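Local atomic coordinates of 6-carboxyhexanoate--coa ligase (Bacillus subtilis, PDB entry 5FLG), a protein that is a ligase of the 6-carboxyhexanoate--CoA ligase family, modelled with magnesium, pimelic acid and phosphoaminophosphonic acid-adenylate ester bound. Residues Gln77-His82 against Tyr204-Lys209; Asn84-Pro89 against Gln93-Leu98. All blocks are in the same frame, centred on the assembly; numbering follows the deposited sequence.

Contact 1: residues Gln77-His82 against Tyr204-Lys209; sequences QPLPVH and YVAGKK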
loop_
_atom_site.group_PDB
_atom_site.type_symbol
_atom_site.label_atom_id
_atom_site.label_comp_id
_atom_site.label_asym_id
_atom_site.label_seq_id
_atom_site.Cartn_x
_atom_site.Cartn_y
_atom_site.Cartn_z
ATOM N N GLN A 77 -19.610 9.733 20.462
ATOM C CA GLN A 77 -19.752 11.152 20.208
ATOM C C GLN A 77 -18.427 11.873 20.084
ATOM O O GLN A 77 -17.433 11.433 20.637
ATOM C CB GLN A 77 -20.508 11.829 21.349
ATOM C CG GLN A 77 -21.910 11.307 21.561
ATOM C CD GLN A 77 -22.919 11.939 20.624
ATOM O OE1 GLN A 77 -23.710 11.233 20.039
ATOM N NE2 GLN A 77 -22.915 13.277 20.504
ATOM N N PRO A 78 -18.381 12.903 19.217
ATOM C CA PRO A 78 -17.236 13.778 19.206
ATOM C C PRO A 78 -17.175 14.519 20.523
ATOM O O PRO A 78 -18.189 14.750 21.160
ATOM C CB PRO A 78 -17.521 14.740 18.039
ATOM C CG PRO A 78 -19.011 14.791 17.979
ATOM C CD PRO A 78 -19.484 13.406 18.365
ATOM N N LEU A 79 -15.974 14.895 20.919
ATOM C CA LEU A 79 -15.804 15.860 21.990
ATOM C C LEU A 79 -16.590 17.114 21.684
ATOM O O LEU A 79 -16.621 17.564 20.543
ATOM C CB LEU A 79 -14.322 16.208 22.155
ATOM C CG LEU A 79 -13.399 15.069 22.586
ATOM C CD1 LEU A 79 -11.954 15.486 22.390
ATOM C CD2 LEU A 79 -13.644 14.627 24.027
ATOM N N PRO A 80 -17.106 17.759 22.738
ATOM C CA PRO A 80 -17.492 19.176 22.689
ATOM C C PRO A 80 -16.371 20.108 22.254
ATOM O O PRO A 80 -15.216 19.928 22.647
ATOM C CB PRO A 80 -17.915 19.490 24.114
ATOM C CG PRO A 80 -17.288 18.424 24.966
ATOM C CD PRO A 80 -17.008 17.223 24.111
ATOM N N VAL A 81 -16.678 20.980 21.286
ATOM C CA VAL A 81 -15.701 21.864 20.714
ATOM C C VAL A 81 -15.866 23.298 21.218
ATOM O O VAL A 81 -16.968 23.791 21.366
ATOM C CB VAL A 81 -15.857 21.868 19.193
ATOM C CG1 VAL A 81 -15.011 22.951 18.566
ATOM C CG2 VAL A 81 -15.492 20.501 18.659
ATOM N N HIS A 82 -14.750 23.978 21.417
ATOM C CA HIS A 82 -14.736 25.413 21.663
ATOM C C HIS A 82 -13.567 26.035 20.874
ATOM O O HIS A 82 -12.473 25.453 20.780
ATOM C CB HIS A 82 -14.571 25.698 23.166
ATOM C CG HIS A 82 -14.569 27.161 23.495
ATOM N ND1 HIS A 82 -15.608 28.001 23.155
ATOM C CD2 HIS A 82 -13.601 27.954 24.009
ATOM C CE1 HIS A 82 -15.273 29.252 23.423
ATOM N NE2 HIS A 82 -14.068 29.249 23.959
ATOM N N TYR A 204 -4.813 22.677 18.491
ATOM C CA TYR A 204 -5.744 22.429 19.556
ATOM C C TYR A 204 -5.081 21.718 20.734
ATOM O O TYR A 204 -3.948 21.265 20.656
ATOM C CB TYR A 204 -6.937 21.577 19.093
ATOM C CG TYR A 204 -6.610 20.113 18.742
ATOM C CD1 TYR A 204 -6.579 19.135 19.717
ATOM C CD2 TYR A 204 -6.345 19.729 17.425
ATOM C CE1 TYR A 204 -6.296 17.844 19.417
ATOM C CE2 TYR A 204 -6.161 18.404 17.101
ATOM C CZ TYR A 204 -6.053 17.475 18.129
ATOM O OH TYR A 204 -5.854 16.142 17.857
ATOM N N VAL A 205 -5.768 21.814 21.857
ATOM C CA VAL A 205 -5.506 20.961 23.024
ATOM C C VAL A 205 -6.832 20.274 23.316
ATOM O O VAL A 205 -7.903 20.858 23.116
ATOM C CB VAL A 205 -5.112 21.830 24.233
ATOM C CG1 VAL A 205 -5.103 21.002 25.516
ATOM C CG2 VAL A 205 -3.732 22.396 24.018
ATOM N N ALA A 206 -6.771 18.982 23.603
ATOM C CA ALA A 206 -7.961 18.208 23.864
ATOM C C ALA A 206 -7.793 17.474 25.190
ATOM O O ALA A 206 -6.706 16.995 25.523
ATOM C CB ALA A 206 -8.189 17.219 22.770
ATOM N N GLY A 207 -8.922 17.229 25.836
ATOM C CA GLY A 207 -8.956 16.384 27.019
ATOM C C GLY A 207 -10.372 16.113 27.452
ATOM O O GLY A 207 -11.328 16.721 26.947
ATOM N N LYS A 208 -10.499 15.252 28.455
ATOM C CA LYS A 208 -11.776 14.643 28.784
ATOM C C LYS A 208 -12.659 15.710 29.350
ATOM O O LYS A 208 -13.825 15.788 28.994
ATOM C CB LYS A 208 -11.593 13.528 29.810
ATOM C CG LYS A 208 -11.166 12.196 29.238
ATOM C CD LYS A 208 -10.811 11.236 30.379
ATOM C CE LYS A 208 -10.406 9.856 29.868
ATOM N NZ LYS A 208 -9.084 9.836 29.201
ATOM N N LYS A 209 -12.075 16.642 30.090
ATOM C CA LYS A 209 -12.883 17.692 30.691
ATOM C C LYS A 209 -13.091 18.882 29.780
ATOM O O LYS A 209 -14.206 19.383 29.658
ATOM C CB LYS A 209 -12.271 18.148 31.987
ATOM C CG LYS A 209 -12.293 17.020 33.009
ATOM C CD LYS A 209 -11.873 17.487 34.393
ATOM C CE LYS A 209 -10.391 17.796 34.402
ATOM N NZ LYS A 209 -9.635 16.656 33.812
#
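With CG beside the backbone N and anti to the carbonyl carbon (chi1 -64°) and CD1 extended away from CA (chi2 167°), L79 aims its forked end at the last two residues of strand 203-207, A206 and G207. The two branches have different targets. CD1 meets the methyl group of A206, with L79 CD1 and A206 CB 4.2 Å apart. L79 CD2 comes to 4.3 Å from G207 O, an apolar approach to a carbonyl. Nothing polar links 77-82 to 204-209, and the backbones stay well apart: the closest pair of CA atoms, L79 and K208, is separated by 8.0 Å. The 104 Å² buried between them therefore depends largely on one leucine.

The gap is explained by strand 211-215, which lies between strands 81-84 and 203-207. Y212 on that strand shares backbone hydrogen bonds with P80 and H82, touches the L79 side chain, and meets the Y204 ring with the planes at about 35°. Helix 170-184 adds S180, whose OG is hydrogen-bonded to L79 N. L79, in the loop leading into edge strand 81-84, thus packs past the intervening strand onto the end of strand 203-207, within the mixed sheet of an alpha/beta fold.

Contact 2: residues Asn84-Pro89 against Gln93-Leu98; sequences NEVSCP and QKLARL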
loop_
_atom_site.group_PDB
_atom_site.type_symbol
_atom_site.label_atom_id
_atom_site.label_comp_id
_atom_site.label_asym_id
_atom_site.label_seq_id
_atom_site.Cartn_x
_atom_site.Cartn_y
_atom_site.Cartn_z
ATOM N N ASN A 84 -11.045 29.004 20.452
ATOM C CA ASN A 84 -10.401 30.127 21.094
ATOM C C ASN A 84 -9.716 30.942 20.037
ATOM O O ASN A 84 -8.688 30.523 19.491
ATOM C CB ASN A 84 -9.347 29.629 22.082
ATOM C CG ASN A 84 -9.933 28.708 23.130
ATOM O OD1 ASN A 84 -10.525 29.170 24.082
ATOM N ND2 ASN A 84 -9.865 27.402 22.889
ATOM N N GLU A 85 -10.203 32.157 19.849
ATOM C CA GLU A 85 -9.629 33.079 18.858
ATOM C C GLU A 85 -8.473 33.799 19.519
ATOM O O GLU A 85 -8.641 34.424 20.547
ATOM C CB GLU A 85 -10.683 34.103 18.416
ATOM C CG GLU A 85 -11.992 33.476 17.981
ATOM C CD GLU A 85 -12.003 33.128 16.501
ATOM O OE1 GLU A 85 -11.113 33.603 15.769
ATOM O OE2 GLU A 85 -12.892 32.370 16.062
ATOM N N VAL A 86 -7.298 33.706 18.933
ATOM C CA VAL A 86 -6.165 34.437 19.425
ATOM C C VAL A 86 -5.549 35.206 18.263
ATOM O O VAL A 86 -5.916 35.000 17.117
ATOM C CB VAL A 86 -5.119 33.500 20.061
ATOM C CG1 VAL A 86 -5.705 32.796 21.288
ATOM C CG2 VAL A 86 -4.646 32.483 19.037
ATOM N N SER A 87 -4.646 36.125 18.562
ATOM C CA SER A 87 -4.164 37.070 17.560
ATOM C C SER A 87 -2.766 36.734 17.046
ATOM O O SER A 87 -2.309 37.300 16.051
ATOM C CB SER A 87 -4.166 38.449 18.187
ATOM O OG SER A 87 -5.382 38.650 18.894
ATOM N N CYS A 88 -2.073 35.837 17.735
ATOM C CA CYS A 88 -0.732 35.422 17.301
ATOM C C CYS A 88 -0.363 34.089 17.958
ATOM O O CYS A 88 -0.956 33.710 18.967
ATOM C CB CYS A 88 0.306 36.484 17.689
ATOM S SG CYS A 88 0.723 36.487 19.447
ATOM N N PRO A 89 0.686 33.436 17.454
ATOM C CA PRO A 89 1.077 32.117 17.930
ATOM C C PRO A 89 1.509 32.102 19.380
ATOM O O PRO A 89 1.267 31.127 20.068
ATOM C CB PRO A 89 2.243 31.740 17.024
ATOM C CG PRO A 89 2.066 32.588 15.809
ATOM C CD PRO A 89 1.478 33.862 16.294
ATOM N N GLN A 93 0.022 29.685 22.206
ATOM C CA GLN A 93 0.835 28.687 22.876
ATOM C C GLN A 93 0.665 28.812 24.395
ATOM O O GLN A 93 0.644 27.819 25.128
ATOM C CB GLN A 93 2.313 28.833 22.482
ATOM C CG GLN A 93 2.698 28.240 21.134
ATOM C CD GLN A 93 2.358 26.756 21.001
ATOM O OE1 GLN A 93 2.214 26.027 21.991
ATOM N NE2 GLN A 93 2.174 26.313 19.775
ATOM N N LYS A 94 0.650 30.054 24.852
ATOM C CA LYS A 94 0.437 30.366 26.245
ATOM C C LYS A 94 -0.916 29.877 26.718
ATOM O O LYS A 94 -1.049 29.344 27.801
ATOM C CB LYS A 94 0.531 31.869 26.422
ATOM C CG LYS A 94 0.809 32.305 27.843
ATOM C CD LYS A 94 1.380 33.722 27.865
ATOM C CE LYS A 94 1.107 34.405 29.197
ATOM N NZ LYS A 94 0.911 35.870 29.017
ATOM N N LEU A 95 -1.941 30.162 25.940
ATOM C CA LEU A 95 -3.242 29.582 26.170
ATOM C C LEU A 95 -3.190 28.046 26.194
ATOM O O LEU A 95 -3.745 27.413 27.121
ATOM C CB LEU A 95 -4.215 30.040 25.064
ATOM C CG LEU A 95 -5.642 29.504 25.221
ATOM C CD1 LEU A 95 -6.167 29.916 26.585
ATOM C CD2 LEU A 95 -6.558 30.044 24.116
ATOM N N ALA A 96 -2.526 27.441 25.198
ATOM C CA ALA A 96 -2.449 25.996 25.173
ATOM C C ALA A 96 -1.897 25.477 26.528
ATOM O O ALA A 96 -2.358 24.461 27.008
ATOM C CB ALA A 96 -1.596 25.491 24.022
ATOM N N ARG A 97 -0.908 26.171 27.095
ATOM C CA ARG A 97 -0.199 25.682 28.279
ATOM C C ARG A 97 -1.066 25.874 29.521
ATOM O O ARG A 97 -1.087 25.023 30.375
ATOM C CB ARG A 97 1.147 26.389 28.460
ATOM C CG ARG A 97 2.213 25.905 27.478
ATOM C CD ARG A 97 3.605 26.442 27.823
ATOM N NE ARG A 97 3.700 27.873 27.586
ATOM C CZ ARG A 97 4.051 28.446 26.423
ATOM N NH1 ARG A 97 4.433 27.722 25.381
ATOM N NH2 ARG A 97 4.073 29.767 26.325
ATOM N N LEU A 98 -1.882 26.919 29.512
ATOM C CA LEU A 98 -2.875 27.175 30.547
ATOM C C LEU A 98 -3.944 26.080 30.569
ATOM O O LEU A 98 -4.155 25.437 31.604
ATOM C CB LEU A 98 -3.524 28.548 30.314
ATOM C CG LEU A 98 -4.622 28.971 31.299
ATOM C CD1 LEU A 98 -4.123 28.921 32.732
ATOM C CD2 LEU A 98 -5.137 30.365 30.966
#
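N84 meets L95 through its aliphatic part: N84 CB lies 3.5 Å from L95 CD2, and the amide carbon N84 CG follows at 3.8 Å from the same methyl. The two side chains pass at a slant. The N84 amide is held from strand 211-215, with ND2 hydrogen-bonded to both Q213 OE1 and R214 O, so the polar NH2 is turned to that strand while CB and CG lie against the leucine methyl.

Two residues on, V86 offers CG1 to that same methyl, V86 CG1 to L95 CD2 being 4.0 Å. L95 reaches both partners because its CG stands anti to the backbone N (chi1 -179°), and its CD2 branch is the one that touches both side chains. Contact here is purely apolar, though V86 N is hydrogen-bonded to T216 OG1.

The chain then turns into the helix. S87 N is hydrogen-bonded to E91 OE1, and C88 takes the N-cap position, its SG capping a backbone N of the first turn. P89 follows as the first helical residue. Its carbonyl accepts the backbone N-H of Q93, Q93 N to P89 O being 2.9 Å, with an N-H...O angle of 150°. Q93 CG, anti to its own carbonyl carbon (chi1 -80°), lies 3.4 Å from P89 O; the chain then bends at chi2. Q93 OE1 is hydrogen-bonded to Y114 OH, and Q93 NE2 to M218 O.

The spacing of four residues marks an alpha-helical turn, so the whole is a strand-loop-helix connection with a cysteine N-cap, with N84 and V86 of the incoming segment packed against L95 of the helix.

In the fold
Strand 81-84 joins the contacts: contact 1 includes its first residues, and contact 2 begins at its last, N84, before the chain enters helix 89-102. Their centres are 16 Å apart, yet they touch where V205 CG2 packs 3.8 Å from A96 CB. Since Y204 and V205 point to opposite faces of the sheet, helix 170-184, which meets Y204, and helix 89-102 pack on opposite sides. Both contacts also use strand 211-215, whose Y212 and R214 line the pimelic acid pocket. Neither reaches the ligands directly: the side chains of A206 and N84 are each about 10 Å from pimelic acid, and those of A206 and Q93 about 12 Å from phosphoaminophosphonic acid-adenylate ester.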